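Long-range contacts in B12-binding domain-containing protein (Kitasatospora setae, PDB 6WTE), which probably methylates its substrate with methyl groups from S-adenosylmethionine by way of a bound cobalamin, as a radical SAM methyltransferase that also carries a [4Fe-4S] cluster: residues 71-77 and 409-414; 499-503 and 516-522; 79-84 and 471-475; 76-80 and 437-441; 381-387 and 476-481. One frame throughout, in Å; residues are numbered along the deposited sequence.

Contact 1 (71-77 and 409-414); sequences TDTVYAF and LGLRLF
Asp72 and Arg412 join the B12-binding domain to the radical SAM core through a side-on, two-pronged salt bridge, with Asp72 heading an Asx turn in the loop after strand 63-67. Two nearly straight bonds make up the charged pair: Arg412 NE reaches Asp72 OD2 at 2.9 Å, and Arg412 NH2 reaches Asp72 OD1 at 3.0 Å. Both oxygens lie close to the guanidinium plane, but the carboxylate is turned 50° against it, which means that the nitrogens come in from above the carboxylate. Bends at chi2 (-89°) and chi3 (-64°) swing the arginine chain so that this edge faces the loop. From the other face of the carboxylate, Thr71 OG1 donates to Asp72 OD1 at 2.8 Å, while Val74 N donates to Asp72 OD2 and closes the Asx turn. Four bonds thus fix the rotation of a buried group, which probably stays ionised. Thr71 N and Thr73 O are hydrogen-bonded to cobalamin, which places the salt bridge beside the cofactor pocket.

Water-mediated links run between the backbones. One water bridges Val74 O and Arg412 N; a second accepts from Ala76 N and donates to Leu409 O.

Van der Waals contacts complete the joint. The Phe414 ring turns its edge to Thr71 OG1, with CE2 3.6 Å from that oxygen, and its CZ lies 4.3 Å from Val74 CG2. Farther along, a beta carbon on Gly410 would clash with Ala76 CB, which already rests 3.6 Å from Gly410 C.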
# COMPACT_ATOMS: atom_id res chain seq x y z
N THR A 71 3.17 7.05 3.52
CA THR A 71 3.65 8.42 3.62
C THR A 71 2.56 9.36 4.12
O THR A 71 2.85 10.33 4.82
CB THR A 71 4.15 8.91 2.26
OG1 THR A 71 3.10 8.78 1.29
CG2 THR A 71 5.35 8.11 1.82
N ASP A 72 1.31 9.09 3.73
CA ASP A 72 0.15 9.88 4.11
C ASP A 72 -1.07 8.99 3.88
O ASP A 72 -0.94 7.84 3.46
CB ASP A 72 0.06 11.20 3.32
CG ASP A 72 -0.03 10.99 1.81
OD1 ASP A 72 0.98 10.56 1.21
OD2 ASP A 72 -1.10 11.30 1.23
N THR A 73 -2.25 9.54 4.15
CA THR A 73 -3.46 8.74 3.96
C THR A 73 -3.78 8.52 2.50
O THR A 73 -4.56 7.61 2.19
CB THR A 73 -4.67 9.40 4.64
OG1 THR A 73 -4.98 10.63 3.97
CG2 THR A 73 -4.37 9.69 6.11
N VAL A 74 -3.23 9.34 1.60
CA VAL A 74 -3.36 9.21 0.14
C VAL A 74 -4.76 9.63 -0.30
O VAL A 74 -5.09 9.64 -1.49
CB VAL A 74 -2.96 7.78 -0.30
CG1 VAL A 74 -3.23 7.50 -1.77
CG2 VAL A 74 -1.47 7.57 -0.02
N TYR A 75 -5.59 10.08 0.65
CA TYR A 75 -6.86 10.71 0.31
C TYR A 75 -6.59 12.13 -0.16
O TYR A 75 -6.10 12.96 0.62
CB TYR A 75 -7.80 10.73 1.51
CG TYR A 75 -8.48 9.42 1.84
CD1 TYR A 75 -9.33 8.81 0.92
CD2 TYR A 75 -8.30 8.82 3.07
CE1 TYR A 75 -9.96 7.61 1.23
CE2 TYR A 75 -8.93 7.63 3.38
CZ TYR A 75 -9.76 7.03 2.46
OH TYR A 75 -10.39 5.84 2.77
N ALA A 76 -6.92 12.43 -1.42
CA ALA A 76 -6.52 13.70 -2.01
C ALA A 76 -7.17 14.89 -1.31
O ALA A 76 -6.56 15.96 -1.22
CB ALA A 76 -6.86 13.72 -3.50
N PHE A 77 -8.41 14.74 -0.83
CA PHE A 77 -9.06 15.85 -0.16
C PHE A 77 -8.53 16.07 1.26
O PHE A 77 -8.76 17.14 1.83
CB PHE A 77 -10.57 15.63 -0.12
CG PHE A 77 -10.97 14.24 0.26
CD1 PHE A 77 -11.04 13.23 -0.69
CD2 PHE A 77 -11.27 13.93 1.58
CE1 PHE A 77 -11.39 11.94 -0.33
CE2 PHE A 77 -11.64 12.64 1.94
CZ PHE A 77 -11.69 11.65 0.98
N LEU A 409 -12.05 10.07 -4.96
CA LEU A 409 -12.01 11.36 -5.64
C LEU A 409 -10.62 11.98 -5.53
O LEU A 409 -10.08 12.12 -4.43
CB LEU A 409 -13.02 12.34 -5.04
CG LEU A 409 -14.47 12.29 -5.49
CD1 LEU A 409 -15.32 13.17 -4.59
CD2 LEU A 409 -14.55 12.77 -6.93
N GLY A 410 -10.06 12.38 -6.67
CA GLY A 410 -8.78 13.06 -6.68
C GLY A 410 -7.61 12.09 -6.59
O GLY A 410 -7.75 10.92 -6.23
N LEU A 411 -6.43 12.60 -6.93
CA LEU A 411 -5.22 11.77 -6.95
C LEU A 411 -4.08 12.49 -6.25
O LEU A 411 -3.67 13.57 -6.69
CB LEU A 411 -4.81 11.43 -8.39
CG LEU A 411 -3.53 10.60 -8.47
CD1 LEU A 411 -3.74 9.25 -7.81
CD2 LEU A 411 -3.05 10.43 -9.90
N ARG A 412 -3.55 11.88 -5.19
CA ARG A 412 -2.27 12.33 -4.66
C ARG A 412 -1.16 11.95 -5.64
O ARG A 412 -1.05 10.79 -6.04
CB ARG A 412 -2.00 11.71 -3.29
CG ARG A 412 -2.57 12.49 -2.12
CD ARG A 412 -1.60 13.54 -1.59
NE ARG A 412 -0.40 12.92 -1.03
CZ ARG A 412 0.84 13.14 -1.47
NH1 ARG A 412 1.06 13.98 -2.47
NH2 ARG A 412 1.85 12.51 -0.89
N LEU A 413 -0.33 12.93 -6.02
CA LEU A 413 0.72 12.74 -7.00
C LEU A 413 2.03 12.34 -6.34
O LEU A 413 2.41 12.89 -5.31
CB LEU A 413 0.93 14.02 -7.81
CG LEU A 413 -0.27 14.46 -8.64
CD1 LEU A 413 0.01 15.77 -9.32
CD2 LEU A 413 -0.61 13.39 -9.66
N PHE A 414 2.73 11.40 -6.97
CA PHE A 414 4.01 10.89 -6.50
C PHE A 414 5.03 10.94 -7.63
O PHE A 414 4.66 10.93 -8.81
CB PHE A 414 3.85 9.46 -5.96
CG PHE A 414 3.13 9.41 -4.64
CD1 PHE A 414 1.74 9.41 -4.60
CD2 PHE A 414 3.84 9.38 -3.45
CE1 PHE A 414 1.07 9.37 -3.39
CE2 PHE A 414 3.17 9.34 -2.24
CZ PHE A 414 1.79 9.34 -2.21
O HOH W 1 -4.61 9.39 -4.17
O HOH W 2 -8.18 10.59 -2.97

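Contact 2 (499-503 and 516-522); sequences VADLW and LPTVEGM
Pro517 O receives the indole N-H of Trp503, with NE1 2.8 Å from the oxygen and an N-H...O angle of 161°. The oxygen lies in the plane of the indole, whereas the donor is tilted 23° from the carbonyl plane. This bond fixes the turn of the ring, and two hydrophobic side chains clasp it from opposite faces. Leu516 CD1 sits over the centre of one face, 3.6 Å from the centroid of the five-membered ring; Met522 CE covers the other, 3.4 Å from the same centroid but displaced toward the rim. Both are CH-pi contacts. The methionine chain is extended at chi2 and bends at chi3 (63°), which carries its methyl over the indole while SD stands oblique to the ring at 4.8 Å from that centroid, a Met-aromatic contact. The sulfur also packs against Val499 CG1, 3.5 Å away, and receives a weak bond from Val519 N. Thr518 CG2 approaches Trp503 CZ2, and Leu502 lays CD2 across the Pro517 ring, 3.9 Å from CD.

Beyond these residues, Leu502 and Leu516 both touch Phe407, and Pro517 touches Leu409, so strand 404-412 lies beneath the joint. A type II turn, Val519 to Met522, brings the methionine back to the indole. The result is an indole held between CH-pi contacts on opposite faces, by which helix 491-503 packs on the loop leaving strand 514-515, at an edge of the sheet that extends from the radical SAM core.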
# COMPACT_ATOMS: atom_id res chain seq x y z
N VAL A 499 -16.90 16.54 -3.01
CA VAL A 499 -17.39 15.35 -2.33
C VAL A 499 -18.91 15.38 -2.24
O VAL A 499 -19.58 14.36 -2.45
CB VAL A 499 -16.75 15.22 -0.94
CG1 VAL A 499 -17.37 14.07 -0.18
CG2 VAL A 499 -15.24 15.01 -1.06
N ALA A 500 -19.49 16.55 -1.95
CA ALA A 500 -20.94 16.66 -1.86
C ALA A 500 -21.61 16.42 -3.21
O ALA A 500 -22.69 15.83 -3.27
CB ALA A 500 -21.34 18.03 -1.30
N ASP A 501 -20.97 16.87 -4.30
CA ASP A 501 -21.50 16.63 -5.63
C ASP A 501 -21.60 15.14 -5.93
O ASP A 501 -22.56 14.68 -6.56
CB ASP A 501 -20.63 17.30 -6.69
CG ASP A 501 -20.69 18.81 -6.65
OD1 ASP A 501 -21.71 19.36 -6.20
OD2 ASP A 501 -19.70 19.45 -7.08
N LEU A 502 -20.61 14.37 -5.49
CA LEU A 502 -20.63 12.93 -5.74
C LEU A 502 -21.73 12.25 -4.92
O LEU A 502 -22.45 11.39 -5.44
CB LEU A 502 -19.26 12.33 -5.43
CG LEU A 502 -19.12 10.80 -5.54
CD1 LEU A 502 -19.45 10.33 -6.94
CD2 LEU A 502 -17.73 10.37 -5.14
N TRP A 503 -21.88 12.64 -3.65
CA TRP A 503 -22.94 12.07 -2.82
C TRP A 503 -24.32 12.27 -3.44
O TRP A 503 -25.19 11.41 -3.32
CB TRP A 503 -22.93 12.69 -1.43
CG TRP A 503 -22.07 11.96 -0.46
CD1 TRP A 503 -20.71 11.98 -0.40
CD2 TRP A 503 -22.52 11.10 0.59
NE1 TRP A 503 -20.28 11.18 0.64
CE2 TRP A 503 -21.38 10.63 1.26
CE3 TRP A 503 -23.78 10.69 1.03
CZ2 TRP A 503 -21.45 9.76 2.35
CZ3 TRP A 503 -23.85 9.83 2.11
CH2 TRP A 503 -22.70 9.37 2.76
N LEU A 516 -18.46 5.99 0.05
CA LEU A 516 -18.18 7.29 -0.54
C LEU A 516 -17.18 8.04 0.32
O LEU A 516 -17.10 7.81 1.53
CB LEU A 516 -19.46 8.12 -0.66
CG LEU A 516 -20.55 7.57 -1.58
CD1 LEU A 516 -21.89 8.18 -1.23
CD2 LEU A 516 -20.18 7.89 -3.00
N PRO A 517 -16.41 8.95 -0.27
CA PRO A 517 -15.55 9.80 0.55
C PRO A 517 -16.41 10.75 1.37
O PRO A 517 -17.50 11.16 0.96
CB PRO A 517 -14.71 10.56 -0.49
CG PRO A 517 -15.53 10.55 -1.72
CD PRO A 517 -16.30 9.26 -1.71
N THR A 518 -15.91 11.08 2.56
CA THR A 518 -16.61 12.01 3.43
C THR A 518 -15.60 12.98 4.03
O THR A 518 -14.41 12.68 4.14
CB THR A 518 -17.33 11.29 4.58
OG1 THR A 518 -16.39 10.45 5.27
CG2 THR A 518 -18.47 10.44 4.05
N VAL A 519 -16.11 14.15 4.41
CA VAL A 519 -15.37 15.12 5.20
C VAL A 519 -16.21 15.41 6.43
O VAL A 519 -17.33 14.89 6.56
CB VAL A 519 -15.07 16.41 4.40
CG1 VAL A 519 -14.16 16.09 3.23
CG2 VAL A 519 -16.36 17.05 3.91
N GLU A 520 -15.69 16.23 7.34
CA GLU A 520 -16.40 16.56 8.57
C GLU A 520 -17.80 17.09 8.28
O GLU A 520 -17.99 17.95 7.41
CB GLU A 520 -15.62 17.61 9.38
CG GLU A 520 -14.36 17.07 10.06
CD GLU A 520 -13.22 16.80 9.09
OE1 GLU A 520 -13.33 17.16 7.89
OE2 GLU A 520 -12.19 16.24 9.53
N GLY A 521 -18.78 16.57 9.02
CA GLY A 521 -20.17 16.95 8.86
C GLY A 521 -20.99 15.99 8.03
O GLY A 521 -22.22 16.04 8.10
N MET A 522 -20.35 15.12 7.26
CA MET A 522 -21.06 14.24 6.35
C MET A 522 -21.44 12.94 7.05
O MET A 522 -20.90 12.57 8.09
CB MET A 522 -20.21 13.95 5.12
CG MET A 522 -19.74 15.22 4.41
SD MET A 522 -19.10 14.88 2.76
CE MET A 522 -20.56 14.22 1.98

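Contact 3 (79-84 and 471-475); sequences QRPFVG and FRLVC
Gln79 and Leu473 bring the backbones nearest, CA to CA 5.9 Å, where Gln79 takes left-handed backbone angles (55°/56°) and Phe471, Leu473 and Cys475 alternately point their side chains toward the B12-binding domain. This is an interdomain joint: the loop leading into helix 83-96 lies against the extended segment that runs into strand 475-476.

A CH-pi contact leads the packing. Pro81 CG stands over the middle of the Phe471 ring, 3.6 Å from its centroid and only 5° off the ring normal. The phenyl edge is met by the start of the helix, with Val83 CG2 3.5 Å from Phe471 CE1 and Gly84 N 3.7 Å from Phe471 CZ. Outside the two segments, Tyr118 and the ring of Phe465 also touch Phe471. Reduced to an alanine, this position would probably open a gap beside Pro81 and leave Val83 CG2 and the first turn of helix 83-96 without the ring they rest on.

Leu473 fills the next place along, its CD2 3.8 Å from Gln79 CA and its CD1 reaching toward Pro81 CB. Beside it, Leu473 O and Gln79 OE1 are both acceptors and do not bond to each other; instead a water accepts a hydrogen bond from Leu473 N and donates one to Gln79 OE1. The stronger partner of that amide oxygen is Asn439 N. At the far end of the glutamine, which is extended beyond CG, NE2 sends its hydrogen bonds to Ala76 O and Gln437 OE1 and makes a contact with Cys475 SG, 3.4 Å away.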
# COMPACT_ATOMS: atom_id res chain seq x y z
N GLN A 79 -4.99 15.13 2.61
CA GLN A 79 -3.59 15.55 2.65
C GLN A 79 -3.06 15.54 4.09
O GLN A 79 -2.57 16.53 4.63
CB GLN A 79 -3.43 16.92 2.00
CG GLN A 79 -3.73 16.86 0.51
CD GLN A 79 -3.87 18.22 -0.12
OE1 GLN A 79 -3.19 19.17 0.27
NE2 GLN A 79 -4.75 18.33 -1.10
N ARG A 80 -3.20 14.37 4.71
CA ARG A 80 -2.72 14.15 6.07
C ARG A 80 -1.46 13.30 6.03
O ARG A 80 -1.54 12.09 5.77
CB ARG A 80 -3.79 13.49 6.94
CG ARG A 80 -3.26 13.08 8.31
CD ARG A 80 -4.34 13.04 9.37
NE ARG A 80 -3.80 12.67 10.67
CZ ARG A 80 -3.82 11.43 11.16
NH1 ARG A 80 -4.37 10.45 10.45
NH2 ARG A 80 -3.30 11.18 12.35
N PRO A 81 -0.29 13.88 6.27
CA PRO A 81 0.95 13.10 6.19
C PRO A 81 1.21 12.28 7.44
O PRO A 81 0.75 12.61 8.54
CB PRO A 81 2.02 14.19 6.04
CG PRO A 81 1.47 15.33 6.80
CD PRO A 81 -0.03 15.30 6.58
N PHE A 82 1.96 11.20 7.25
CA PHE A 82 2.51 10.42 8.36
C PHE A 82 4.01 10.61 8.55
O PHE A 82 4.52 10.25 9.61
CB PHE A 82 2.24 8.92 8.16
CG PHE A 82 0.78 8.55 8.14
CD1 PHE A 82 -0.02 8.79 9.24
CD2 PHE A 82 0.23 7.92 7.03
CE1 PHE A 82 -1.36 8.43 9.22
CE2 PHE A 82 -1.10 7.56 7.01
CZ PHE A 82 -1.90 7.82 8.11
N VAL A 83 4.72 11.16 7.56
CA VAL A 83 6.18 11.15 7.63
C VAL A 83 6.69 12.07 8.74
O VAL A 83 7.80 11.86 9.26
CB VAL A 83 6.80 11.53 6.27
CG1 VAL A 83 6.39 10.53 5.20
CG2 VAL A 83 6.40 12.95 5.88
N GLY A 84 5.93 13.10 9.12
CA GLY A 84 6.34 13.92 10.25
C GLY A 84 6.32 13.14 11.55
O GLY A 84 7.24 13.25 12.37
N PHE A 471 4.85 21.16 4.85
CA PHE A 471 4.04 20.15 4.18
C PHE A 471 3.18 20.80 3.11
O PHE A 471 2.47 21.78 3.37
CB PHE A 471 3.16 19.41 5.18
CG PHE A 471 3.86 18.28 5.87
CD1 PHE A 471 4.49 17.29 5.13
CD2 PHE A 471 3.90 18.21 7.25
CE1 PHE A 471 5.13 16.24 5.77
CE2 PHE A 471 4.55 17.17 7.89
CZ PHE A 471 5.16 16.19 7.15
N ARG A 472 3.25 20.24 1.91
CA ARG A 472 2.50 20.74 0.75
C ARG A 472 2.30 19.52 -0.15
O ARG A 472 3.00 19.33 -1.15
CB ARG A 472 3.23 21.88 0.06
CG ARG A 472 2.35 22.76 -0.81
CD ARG A 472 2.38 22.33 -2.26
NE ARG A 472 3.61 22.76 -2.94
CZ ARG A 472 4.63 21.95 -3.20
NH1 ARG A 472 4.59 20.69 -2.82
NH2 ARG A 472 5.70 22.41 -3.83
N LEU A 473 1.36 18.67 0.24
CA LEU A 473 1.09 17.42 -0.45
C LEU A 473 0.34 17.71 -1.75
O LEU A 473 -0.76 18.28 -1.71
CB LEU A 473 0.29 16.47 0.43
CG LEU A 473 1.06 15.64 1.46
CD1 LEU A 473 1.80 16.51 2.46
CD2 LEU A 473 0.09 14.70 2.18
N VAL A 474 0.94 17.33 -2.88
CA VAL A 474 0.46 17.72 -4.20
C VAL A 474 -0.57 16.72 -4.71
O VAL A 474 -0.41 15.50 -4.51
CB VAL A 474 1.65 17.84 -5.17
CG1 VAL A 474 1.17 18.13 -6.56
CG2 VAL A 474 2.58 18.95 -4.70
N CYS A 475 -1.61 17.22 -5.38
CA CYS A 475 -2.70 16.41 -5.90
C CYS A 475 -3.06 16.86 -7.31
O CYS A 475 -2.74 17.98 -7.73
CB CYS A 475 -3.96 16.51 -5.04
SG CYS A 475 -3.70 15.98 -3.34
O HOH W 3 -0.98 19.60 1.85

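Contact 4 (76-80 and 437-441); sequences AFEQR and QSNTA
Gln79 and Asn439 meet amide on amide, the two planes only 25° apart and stacked, while the Gln79 oxygen is taken by the backbone: Asn439 N donates to OE1 at 2.7 Å, in the carbonyl plane and on a lone pair. The amide nitrogen of Gln79 works the other way, giving one bond to Gln437 OE1 at 3.0 Å, again on a lone pair of the acceptor. The Asn439 side chain returns the grip more loosely, with a weak bond from ND2 to Phe77 O at 3.4 Å.

In the next layer, Ala76 O accepts from Gln79 NE2 at 3.0 Å, nearly in line with its C=O. With Gln437, this acceptor fixes the flip of the carboxamide by using both N-H directions. The Gln437 chain bends at chi2, and its own NE2 bonds to Asn439 OD1 at 2.9 Å; Gln79 thus orients Gln437, and Gln437 in turn orients the Asn439 amide. A leucine in place of Gln79 would remove the amide and would probably leave Asn439 N, Ala76 O and Gln437 OE1 without the partner described here.

Waters and neighbours lie farther out. One water spans Glu78 O and Asn439 ND2, and the water on Gln79 OE1 also donates to Thr440 OG1, whose hydroxyl pairs with Phe471 O. Ser438 OG is held by Leu473 O, and Trp495 packs on Asn439. Ser438 to Ala441 form a type I beta turn, so the site is a turn of the radical SAM core docked, through side-chain amides, on a loop of the B12-binding domain.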
# COMPACT_ATOMS: atom_id res chain seq x y z
N ALA A 76 -6.92 12.43 -1.42
CA ALA A 76 -6.52 13.70 -2.01
C ALA A 76 -7.17 14.89 -1.31
O ALA A 76 -6.56 15.96 -1.22
CB ALA A 76 -6.86 13.72 -3.50
N PHE A 77 -8.41 14.74 -0.83
CA PHE A 77 -9.06 15.85 -0.16
C PHE A 77 -8.53 16.07 1.26
O PHE A 77 -8.76 17.14 1.83
CB PHE A 77 -10.57 15.63 -0.12
CG PHE A 77 -10.97 14.24 0.26
CD1 PHE A 77 -11.04 13.23 -0.69
CD2 PHE A 77 -11.27 13.93 1.58
CE1 PHE A 77 -11.39 11.94 -0.33
CE2 PHE A 77 -11.64 12.64 1.94
CZ PHE A 77 -11.69 11.65 0.98
N GLU A 78 -7.81 15.10 1.82
CA GLU A 78 -7.35 15.17 3.20
C GLU A 78 -5.93 15.71 3.33
O GLU A 78 -5.70 16.65 4.09
CB GLU A 78 -7.43 13.79 3.86
CG GLU A 78 -7.19 13.84 5.37
CD GLU A 78 -7.27 12.48 6.02
OE1 GLU A 78 -7.41 11.47 5.30
OE2 GLU A 78 -7.19 12.43 7.27
N GLN A 79 -4.99 15.13 2.61
CA GLN A 79 -3.59 15.55 2.65
C GLN A 79 -3.06 15.54 4.09
O GLN A 79 -2.57 16.53 4.63
CB GLN A 79 -3.43 16.92 2.00
CG GLN A 79 -3.73 16.86 0.51
CD GLN A 79 -3.87 18.22 -0.12
OE1 GLN A 79 -3.19 19.17 0.27
NE2 GLN A 79 -4.75 18.33 -1.10
N ARG A 80 -3.20 14.37 4.71
CA ARG A 80 -2.72 14.15 6.07
C ARG A 80 -1.46 13.30 6.03
O ARG A 80 -1.54 12.09 5.77
CB ARG A 80 -3.79 13.49 6.94
CG ARG A 80 -3.26 13.08 8.31
CD ARG A 80 -4.34 13.04 9.37
NE ARG A 80 -3.80 12.67 10.67
CZ ARG A 80 -3.82 11.43 11.16
NH1 ARG A 80 -4.37 10.45 10.45
NH2 ARG A 80 -3.30 11.18 12.35
N GLN A 437 -3.08 20.85 -7.29
CA GLN A 437 -3.72 21.41 -6.11
C GLN A 437 -3.00 20.94 -4.85
O GLN A 437 -2.50 19.81 -4.79
CB GLN A 437 -5.20 21.00 -6.04
CG GLN A 437 -6.07 21.78 -5.04
CD GLN A 437 -6.01 21.22 -3.61
OE1 GLN A 437 -5.57 20.09 -3.38
NE2 GLN A 437 -6.46 22.02 -2.65
N SER A 438 -2.97 21.81 -3.85
CA SER A 438 -2.57 21.42 -2.51
C SER A 438 -3.26 22.33 -1.51
O SER A 438 -3.34 23.54 -1.72
CB SER A 438 -1.05 21.49 -2.30
OG SER A 438 -0.73 21.07 -0.98
N ASN A 439 -3.75 21.74 -0.41
CA ASN A 439 -4.49 22.51 0.58
C ASN A 439 -3.64 23.57 1.26
O ASN A 439 -4.19 24.55 1.77
CB ASN A 439 -5.07 21.60 1.65
CG ASN A 439 -6.16 20.69 1.12
OD1 ASN A 439 -6.66 20.88 0.01
ND2 ASN A 439 -6.53 19.70 1.91
N THR A 440 -2.32 23.39 1.30
CA THR A 440 -1.42 24.30 1.99
C THR A 440 -0.54 25.09 1.02
O THR A 440 0.47 25.66 1.43
CB THR A 440 -0.56 23.54 2.99
OG1 THR A 440 0.15 22.50 2.29
CG2 THR A 440 -1.43 22.90 4.06
N ALA A 441 -0.91 25.13 -0.26
CA ALA A 441 -0.09 25.82 -1.25
C ALA A 441 -0.16 27.33 -1.07
O ALA A 441 -1.25 27.90 -0.95
CB ALA A 441 -0.53 25.44 -2.66
O HOH W 4 -4.75 19.63 4.49
O HOH W 3 -0.98 19.60 1.85

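Contact 5 (381-387 and 476-481); sequences GMPGETP and YFSPGL
Ser478 turns its hydroxyl into the bend of the facing loop, and OG donates to Glu385 O at 2.7 Å, in the carbonyl plane and on a lone pair; its backbone N donates to Gly381 O at 2.9 Å. With OG anti to the backbone N (chi1 173°), the same oxygen can also accept from Gly480 N, which makes an ST turn. Tyr476 approaches beside it with its ring edge: CE2 lies 3.2 Å from Gly381 O, near the ring plane, and Pro383 crosses the ring obliquely, its CD 3.8 Å from CE2. The phenol oxygen shares a water with Ser478 OG and Gly384 N.

Leu481 crosses the aliphatic part of Glu385, CD1 touching Glu385 CG at 3.6 Å, while CD2 slides along the backbone where Thr386 passes into Pro387. Glu385 bends at chi2 (90°), which carries its carboxylate back to its own loop: OE1 receives Gly381 N at 2.9 Å on its anti lone pair, and OE2 pairs with Thr389 OG1 and His336 NE2. Gly381 has no room for a side chain, since a beta carbon would fall on the Phe477 ring.

A type II turn from Met382 to Glu385 sets these groups at the N terminus of helix 387-398, where Thr386 is the N-cap. Chemically, Ser478 supplies donors to the carbonyls of Gly381 and Glu385, while Gly381 N and His336 meet the carboxylate and would tend to favour its ionised form.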
# COMPACT_ATOMS: atom_id res chain seq x y z
N GLY A 381 -11.93 11.96 -11.17
CA GLY A 381 -11.09 13.14 -11.20
C GLY A 381 -9.83 13.02 -12.02
O GLY A 381 -9.03 13.97 -12.05
N MET A 382 -9.59 11.89 -12.68
CA MET A 382 -8.44 11.74 -13.56
C MET A 382 -8.63 12.63 -14.79
O MET A 382 -9.72 13.14 -15.03
CB MET A 382 -8.26 10.27 -13.93
CG MET A 382 -7.77 9.39 -12.78
SD MET A 382 -6.08 9.80 -12.24
CE MET A 382 -5.13 8.99 -13.52
N PRO A 383 -7.57 12.85 -15.57
CA PRO A 383 -7.69 13.75 -16.73
C PRO A 383 -8.81 13.31 -17.66
O PRO A 383 -8.92 12.14 -18.02
CB PRO A 383 -6.31 13.65 -17.39
CG PRO A 383 -5.38 13.33 -16.25
CD PRO A 383 -6.19 12.36 -15.41
N GLY A 384 -9.66 14.27 -18.03
CA GLY A 384 -10.83 14.04 -18.85
C GLY A 384 -12.14 14.04 -18.09
O GLY A 384 -13.21 14.15 -18.71
N GLU A 385 -12.09 13.95 -16.76
CA GLU A 385 -13.31 13.80 -15.98
C GLU A 385 -14.17 15.05 -16.04
O GLU A 385 -13.69 16.17 -15.85
CB GLU A 385 -12.98 13.47 -14.52
CG GLU A 385 -14.18 12.94 -13.77
CD GLU A 385 -14.30 11.42 -13.85
OE1 GLU A 385 -13.47 10.73 -13.24
OE2 GLU A 385 -15.21 10.92 -14.55
N THR A 386 -15.45 14.86 -16.32
CA THR A 386 -16.49 15.88 -16.27
C THR A 386 -17.61 15.33 -15.41
O THR A 386 -17.64 14.14 -15.09
CB THR A 386 -17.03 16.20 -17.67
OG1 THR A 386 -17.67 15.03 -18.19
CG2 THR A 386 -15.90 16.63 -18.62
N PRO A 387 -18.57 16.18 -15.01
CA PRO A 387 -19.74 15.63 -14.29
C PRO A 387 -20.45 14.53 -15.06
O PRO A 387 -20.92 13.58 -14.43
CB PRO A 387 -20.63 16.87 -14.10
CG PRO A 387 -19.66 18.01 -14.06
CD PRO A 387 -18.57 17.65 -15.02
N TYR A 476 -3.76 15.98 -8.02
CA TYR A 476 -4.44 16.32 -9.27
C TYR A 476 -5.93 16.08 -9.10
O TYR A 476 -6.34 15.08 -8.51
CB TYR A 476 -3.93 15.48 -10.45
CG TYR A 476 -4.65 15.83 -11.74
CD1 TYR A 476 -4.20 16.87 -12.54
CD2 TYR A 476 -5.78 15.13 -12.14
CE1 TYR A 476 -4.85 17.21 -13.71
CE2 TYR A 476 -6.45 15.46 -13.31
CZ TYR A 476 -5.97 16.50 -14.09
OH TYR A 476 -6.63 16.83 -15.25
N PHE A 477 -6.72 17.01 -9.61
CA PHE A 477 -8.17 16.86 -9.69
C PHE A 477 -8.64 17.55 -10.96
O PHE A 477 -8.31 18.72 -11.18
CB PHE A 477 -8.84 17.46 -8.45
CG PHE A 477 -10.29 17.10 -8.31
CD1 PHE A 477 -10.68 15.76 -8.30
CD2 PHE A 477 -11.25 18.08 -8.17
CE1 PHE A 477 -12.01 15.42 -8.17
CE2 PHE A 477 -12.59 17.74 -8.03
CZ PHE A 477 -12.97 16.41 -8.03
N SER A 478 -9.39 16.83 -11.77
CA SER A 478 -9.77 17.32 -13.09
C SER A 478 -10.42 18.70 -12.99
O SER A 478 -11.39 18.87 -12.25
CB SER A 478 -10.75 16.36 -13.75
OG SER A 478 -11.23 16.94 -14.95
N PRO A 479 -9.92 19.69 -13.73
CA PRO A 479 -10.62 20.98 -13.79
C PRO A 479 -12.05 20.87 -14.29
O PRO A 479 -12.85 21.78 -14.05
CB PRO A 479 -9.75 21.81 -14.73
CG PRO A 479 -8.38 21.20 -14.59
CD PRO A 479 -8.63 19.73 -14.43
N GLY A 480 -12.39 19.79 -14.99
CA GLY A 480 -13.78 19.58 -15.39
C GLY A 480 -14.74 19.38 -14.24
O GLY A 480 -15.96 19.42 -14.45
N LEU A 481 -14.23 19.16 -13.03
CA LEU A 481 -15.07 18.93 -11.86
C LEU A 481 -15.10 20.11 -10.90
O LEU A 481 -15.73 20.01 -9.84
CB LEU A 481 -14.62 17.67 -11.11
CG LEU A 481 -14.82 16.33 -11.82
CD1 LEU A 481 -14.46 15.17 -10.91
CD2 LEU A 481 -16.25 16.21 -12.31
O HOH W 5 -9.23 16.87 -16.80

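From the N terminus, the loop between strand 63-67 and helix 83-96 enters contacts 1, 4 and 3 in turn, giving one continuous ribbon of the B12-binding domain three partners on the radical SAM side. Each closes a loop of more than 300 residues; 4 and 3 share Gln79 and Arg80, 1 and 4 share Ala76 and Phe77, and contacts 1 and 3 cross. Contact 5 starts inside the spans of these loops and ends after them, so it crosses all three, joining the loop before helix 387-398 to the one after strand 475-476. Contact 2, in series beyond, ties helix 491-503 to the loop after strand 514-515 and meets Phe77 and Leu409.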